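Local coordinates for putative lipoprotein (Bacteroides fragilis, PDB 3NQI) that is of unknown function but probably binds lipid and is probably anchored at the bacterial cell envelope, at residues Leu152-Asp157 with Leu166-Arg171; Thr216-Gln221 with Glu235-Ile240. All blocks are in the same frame, centred on the assembly; numbering follows the deposited sequence.

Interaction 1: residues Leu152-Asp157 with Leu166-Arg171; sequences LVCYTD and LKLYLR
The phenol oxygen OH of Y155 is gripped side-on by R171, whose NE lies 2.9 Å and NH2 3.0 Å from Y155 OH. Both bonds run close to the guanidinium plane, although the two planar groups themselves are turned 59° apart. The same oxygen is also hydrogen-bonded to D95, so the arginine and this acid meet at one hydroxyl, whose oxygen the guanidinium probably polarises. With chi1 at -54° R171 places its CG 3.6 Å from V153 CG2, and a bend at chi2 (-58°) then turns the guanidinium toward Y155. Next to it, Y155 turns its ring edge toward the face of Y169 in an offset edge-to-face pair, with Y155 CE2 3.7 Å from Y169 CD1.

Strands 148-155 and 165-174 form an antiparallel beta hairpin, in which V153 and Y169 are a hydrogen-bonded pair: V153 N reaches Y169 O at 2.9 Å and Y169 N reaches V153 O at 2.8 Å. Past this pair the strands diverge, and a water bridges the gap, accepting from Y155 N and donating to K167 O. The other face of the hairpin is apolar. L168 spreads its two methyls there, CD1 against L152 CD1 and CD2 3.6 Å from C154 CB, while I199 of helix 197-207 packs on both C154 and L168.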
loop_
_atom_site.group_PDB
_atom_site.type_symbol
_atom_site.label_atom_id
_atom_site.label_comp_id
_atom_site.label_asym_id
_atom_site.label_seq_id
_atom_site.Cartn_x
_atom_site.Cartn_y
_atom_site.Cartn_z
ATOM N N LEU A 152 6.740 -0.938 5.310
ATOM C CA LEU A 152 6.894 0.347 6.047
ATOM C C LEU A 152 7.471 0.084 7.414
ATOM O O LEU A 152 6.936 -0.763 8.175
ATOM C CB LEU A 152 5.613 1.122 6.184
ATOM C CG LEU A 152 5.121 1.782 4.933
ATOM C CD1 LEU A 152 3.765 2.444 5.290
ATOM C CD2 LEU A 152 6.189 2.829 4.358
ATOM N N VAL A 153 8.539 0.818 7.749
ATOM C CA VAL A 153 9.216 0.647 9.033
ATOM C C VAL A 153 9.185 1.969 9.828
ATOM O O VAL A 153 9.548 3.043 9.325
ATOM C CB VAL A 153 10.667 0.104 8.850
ATOM C CG1 VAL A 153 11.360 -0.282 10.232
ATOM C CG2 VAL A 153 10.698 -1.116 7.861
ATOM N N CYS A 154 8.714 1.864 11.055
ATOM C CA CYS A 154 8.823 2.902 12.079
ATOM C C CYS A 154 9.975 2.537 13.020
ATOM O O CYS A 154 9.965 1.468 13.683
ATOM C CB CYS A 154 7.543 2.960 12.871
ATOM S SG CYS A 154 7.569 4.292 14.082
ATOM N N TYR A 155 10.999 3.377 13.053
ATOM C CA TYR A 155 12.136 3.189 13.982
ATOM C C TYR A 155 11.779 3.907 15.272
ATOM O O TYR A 155 11.834 5.126 15.368
ATOM C CB TYR A 155 13.478 3.676 13.403
ATOM C CG TYR A 155 13.835 2.901 12.156
ATOM C CD1 TYR A 155 14.271 1.581 12.235
ATOM C CD2 TYR A 155 13.664 3.456 10.915
ATOM C CE1 TYR A 155 14.557 0.855 11.096
ATOM C CE2 TYR A 155 13.942 2.749 9.766
ATOM C CZ TYR A 155 14.384 1.459 9.845
ATOM O OH TYR A 155 14.609 0.742 8.697
ATOM N N THR A 156 11.423 3.145 16.286
ATOM C CA THR A 156 10.831 3.778 17.457
ATOM C C THR A 156 11.804 4.597 18.329
ATOM O O THR A 156 11.362 5.512 19.007
ATOM C CB THR A 156 10.078 2.755 18.267
ATOM O OG1 THR A 156 10.983 1.712 18.645
ATOM C CG2 THR A 156 8.933 2.208 17.436
ATOM N N ASP A 157 13.110 4.312 18.278
ATOM C CA ASP A 157 14.107 5.159 18.965
ATOM C C ASP A 157 14.053 6.601 18.482
ATOM O O ASP A 157 14.439 7.486 19.199
ATOM C CB ASP A 157 15.550 4.664 18.752
ATOM C CG ASP A 157 15.891 3.416 19.586
ATOM O OD1 ASP A 157 15.070 3.011 20.457
ATOM O OD2 ASP A 157 16.982 2.843 19.358
ATOM N N LEU A 166 4.761 11.469 12.427
ATOM C CA LEU A 166 5.135 10.047 12.449
ATOM C C LEU A 166 5.854 9.724 11.146
ATOM O O LEU A 166 5.260 9.764 10.094
ATOM C CB LEU A 166 3.900 9.173 12.564
ATOM C CG LEU A 166 4.032 7.657 12.477
ATOM C CD1 LEU A 166 5.029 7.178 13.546
ATOM C CD2 LEU A 166 2.688 6.997 12.688
ATOM N N LYS A 167 7.123 9.360 11.228
ATOM C CA LYS A 167 7.953 9.158 10.041
ATOM C C LYS A 167 8.102 7.660 9.797
ATOM O O LYS A 167 8.514 6.881 10.710
ATOM C CB LYS A 167 9.319 9.814 10.221
ATOM C CG LYS A 167 10.283 9.572 9.018
ATOM C CD LYS A 167 11.483 10.554 8.909
ATOM C CE LYS A 167 11.989 11.100 10.229
ATOM N NZ LYS A 167 13.042 12.113 10.002
ATOM N N LEU A 168 7.753 7.239 8.592
ATOM C CA LEU A 168 7.862 5.831 8.194
ATOM C C LEU A 168 8.804 5.661 6.982
ATOM O O LEU A 168 8.711 6.404 6.021
ATOM C CB LEU A 168 6.501 5.269 7.871
ATOM C CG LEU A 168 5.428 5.396 8.970
ATOM C CD1 LEU A 168 4.081 4.837 8.400
ATOM C CD2 LEU A 168 5.885 4.693 10.240
ATOM N N TYR A 169 9.721 4.706 7.047
ATOM C CA TYR A 169 10.616 4.443 5.925
ATOM C C TYR A 169 10.040 3.330 5.047
ATOM O O TYR A 169 9.649 2.312 5.565
ATOM C CB TYR A 169 12.000 4.045 6.426
ATOM C CG TYR A 169 12.738 5.230 6.951
ATOM C CD1 TYR A 169 12.470 5.741 8.214
ATOM C CD2 TYR A 169 13.702 5.887 6.152
ATOM C CE1 TYR A 169 13.138 6.855 8.663
ATOM C CE2 TYR A 169 14.358 7.004 6.600
ATOM C CZ TYR A 169 14.068 7.481 7.853
ATOM O OH TYR A 169 14.742 8.580 8.330
ATOM N N LEU A 170 9.921 3.559 3.738
ATOM C CA LEU A 170 9.622 2.440 2.799
ATOM C C LEU A 170 10.866 1.639 2.548
ATOM O O LEU A 170 11.864 2.187 2.020
ATOM C CB LEU A 170 9.137 2.944 1.472
ATOM C CG LEU A 170 8.841 1.888 0.392
ATOM C CD1 LEU A 170 7.753 0.943 0.907
ATOM C CD2 LEU A 170 8.344 2.606 -0.856
ATOM N N ARG A 171 10.859 0.377 2.986
ATOM C CA ARG A 171 11.927 -0.514 2.677
ATOM C C ARG A 171 11.479 -1.509 1.579
ATOM O O ARG A 171 10.575 -2.334 1.772
ATOM C CB ARG A 171 12.467 -1.217 3.942
ATOM C CG ARG A 171 12.874 -0.278 5.068
ATOM C CD ARG A 171 13.953 0.756 4.650
ATOM N NE ARG A 171 14.685 1.265 5.806
ATOM C CZ ARG A 171 15.524 2.299 5.800
ATOM N NH1 ARG A 171 15.776 2.988 4.696
ATOM N NH2 ARG A 171 16.139 2.642 6.927
HETATM O O HOH W 1 10.929 6.021 11.518
#

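Interaction 2: residues Thr216-Gln221 with Glu235-Ile240; sequences TIVAQQ and EKVYEI
V218 overlaps the side chain of E235, its CG1 lying 3.2 Å from E235 OE2 and against E235 CG, while its other methyl, CG2, faces V237 CG2 at 4.1 Å. V237, directly opposite V218 in a non-hydrogen-bonded pair, also extends CG1 diagonally to T216 CB. On the reverse face the phenol of Y238 donates to Q221 OE1 across 2.7 Å, meeting a lone pair in the carbonyl plane at a C=O...donor angle of 125°. The amide oxygen lies at the edge of the ring, and the two side chains approach from opposite directions. Q221 reaches this position with CG set between its backbone N and carbonyl carbon (chi1 74°) and the chain extended beyond, and the amide oxygen also rests against K236 CB.

Strands 214-221 and 234-241 are regular antiparallel neighbours. I217 with Y238 and A219 with K236 form consecutive hydrogen-bonded pairs; A219 N to K236 O, at 2.8 Å, is almost straight (178°). Further along, I217 CG1 touches I240 CD1 at 4.1 Å, and both isoleucines pack on I124 of strand 123-132. Y238 OH is also hydrogen-bonded to the backbone N of L105, so the hydroxyl can accept from the loop while donating to Q221. These two bonds give the polar end of a buried tyrosine a donor and an acceptor and tie its hydroxyl to both the strand pair and the loop.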
loop_
_atom_site.group_PDB
_atom_site.type_symbol
_atom_site.label_atom_id
_atom_site.label_comp_id
_atom_site.label_asym_id
_atom_site.label_seq_id
_atom_site.Cartn_x
_atom_site.Cartn_y
_atom_site.Cartn_z
ATOM N N THR A 216 4.725 10.843 7.534
ATOM C CA THR A 216 5.587 11.077 6.395
ATOM C C THR A 216 6.136 9.736 5.943
ATOM O O THR A 216 6.432 8.833 6.751
ATOM C CB THR A 216 6.742 12.102 6.664
ATOM O OG1 THR A 216 7.563 11.604 7.720
ATOM C CG2 THR A 216 6.184 13.474 6.996
ATOM N N ILE A 217 6.237 9.601 4.635
ATOM C CA ILE A 217 6.724 8.343 4.031
ATOM C C ILE A 217 8.020 8.688 3.293
ATOM O O ILE A 217 8.042 9.502 2.391
ATOM C CB ILE A 217 5.716 7.764 3.033
ATOM C CG1 ILE A 217 4.303 7.575 3.670
ATOM C CG2 ILE A 217 6.254 6.452 2.393
ATOM C CD1 ILE A 217 4.183 6.584 4.751
ATOM N N VAL A 218 9.097 8.039 3.679
ATOM C CA VAL A 218 10.410 8.320 3.149
ATOM C C VAL A 218 10.778 7.194 2.136
ATOM O O VAL A 218 10.946 6.027 2.550
ATOM C CB VAL A 218 11.489 8.369 4.264
ATOM C CG1 VAL A 218 12.854 8.814 3.630
ATOM C CG2 VAL A 218 11.123 9.367 5.405
ATOM N N ALA A 219 10.919 7.525 0.853
ATOM C CA ALA A 219 11.259 6.516 -0.192
ATOM C C ALA A 219 12.577 6.822 -0.932
ATOM O O ALA A 219 12.907 7.997 -1.145
ATOM C CB ALA A 219 10.112 6.424 -1.210
ATOM N N GLN A 220 13.319 5.773 -1.310
ATOM C CA GLN A 220 14.425 5.876 -2.291
ATOM C C GLN A 220 13.868 5.598 -3.677
ATOM O O GLN A 220 13.299 4.509 -3.955
ATOM C CB GLN A 220 15.590 4.935 -1.960
ATOM C CG GLN A 220 16.255 5.282 -0.685
ATOM C CD GLN A 220 17.470 4.430 -0.403
ATOM O OE1 GLN A 220 18.622 4.818 -0.693
ATOM N NE2 GLN A 220 17.228 3.280 0.197
ATOM N N GLN A 221 13.921 6.621 -4.529
ATOM C CA GLN A 221 13.358 6.483 -5.845
ATOM C C GLN A 221 14.315 6.910 -6.921
ATOM O O GLN A 221 15.253 7.661 -6.678
ATOM C CB GLN A 221 12.015 7.197 -5.947
ATOM C CG GLN A 221 12.050 8.615 -6.000
ATOM C CD GLN A 221 10.638 9.213 -5.979
ATOM O OE1 GLN A 221 9.820 8.855 -5.134
ATOM N NE2 GLN A 221 10.366 10.130 -6.895
ATOM N N GLU A 235 16.158 10.593 -2.433
ATOM C CA GLU A 235 15.221 10.382 -1.379
ATOM C C GLU A 235 14.083 11.328 -1.564
ATOM O O GLU A 235 14.267 12.506 -1.841
ATOM C CB GLU A 235 15.901 10.585 -0.049
ATOM C CG GLU A 235 15.027 10.301 1.119
ATOM C CD GLU A 235 15.861 9.759 2.276
ATOM O OE1 GLU A 235 16.664 8.802 2.068
ATOM O OE2 GLU A 235 15.728 10.306 3.362
ATOM N N LYS A 236 12.876 10.814 -1.441
ATOM C CA LYS A 236 11.714 11.633 -1.490
ATOM C C LYS A 236 10.765 11.342 -0.295
ATOM O O LYS A 236 10.519 10.184 0.085
ATOM C CB LYS A 236 11.004 11.503 -2.833
ATOM C CG LYS A 236 9.842 12.452 -2.947
ATOM C CD LYS A 236 9.451 12.857 -4.361
ATOM C CE LYS A 236 8.284 13.847 -4.276
ATOM N NZ LYS A 236 7.548 14.057 -5.560
ATOM N N VAL A 237 10.287 12.429 0.308
ATOM C CA VAL A 237 9.401 12.381 1.458
ATOM C C VAL A 237 7.978 12.736 1.005
ATOM O O VAL A 237 7.800 13.750 0.419
ATOM C CB VAL A 237 9.870 13.294 2.582
ATOM C CG1 VAL A 237 8.798 13.287 3.757
ATOM C CG2 VAL A 237 11.222 12.812 3.115
ATOM N N TYR A 238 6.993 11.855 1.209
ATOM C CA TYR A 238 5.585 12.150 0.827
ATOM C C TYR A 238 4.769 12.410 2.129
ATOM O O TYR A 238 4.990 11.765 3.127
ATOM C CB TYR A 238 4.993 10.947 0.089
ATOM C CG TYR A 238 5.638 10.638 -1.250
ATOM C CD1 TYR A 238 6.844 9.925 -1.337
ATOM C CD2 TYR A 238 5.040 11.040 -2.423
ATOM C CE1 TYR A 238 7.427 9.631 -2.579
ATOM C CE2 TYR A 238 5.591 10.720 -3.655
ATOM C CZ TYR A 238 6.785 10.032 -3.730
ATOM O OH TYR A 238 7.299 9.721 -4.990
ATOM N N GLU A 239 3.863 13.383 2.124
ATOM C CA GLU A 239 3.172 13.699 3.347
ATOM C C GLU A 239 1.723 13.232 3.323
ATOM O O GLU A 239 1.054 13.396 2.325
ATOM C CB GLU A 239 3.177 15.205 3.579
ATOM C CG GLU A 239 4.513 15.776 3.673
ATOM C CD GLU A 239 4.448 17.300 3.979
ATOM O OE1 GLU A 239 3.623 18.002 3.321
ATOM O OE2 GLU A 239 5.194 17.763 4.849
ATOM N N ILE A 240 1.261 12.701 4.452
ATOM C CA ILE A 240 -0.170 12.397 4.664
ATOM C C ILE A 240 -0.738 13.167 5.870
ATOM O O ILE A 240 -0.343 12.937 7.016
ATOM C CB ILE A 240 -0.347 10.882 4.883
ATOM C CG1 ILE A 240 0.233 10.085 3.712
ATOM C CG2 ILE A 240 -1.864 10.517 5.118
ATOM C CD1 ILE A 240 0.348 8.531 3.996
#

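How the interactions relate
Interactions 1 and 2 are adjoining antiparallel pairings, joined because strand 165-174 runs parallel to strand 214-221. L168 N and L166 O probably hydrogen-bond to T216 O and T216 N, while K167 packs its CG against V218 CG2. The first contact is the more buried, with strand 78-87 bordering it beyond 148-155 and helix 197-207 against its leucine-rich face. Interaction 2 is partly buried: its isoleucines and tyrosine are enclosed, whereas E235, K236, V237 and E239 are exposed. Each joins a tyrosine hydroxyl to a polar side chain across the strands, but the partner is a charged guanidinium in interaction 1 and a neutral amide in interaction 2.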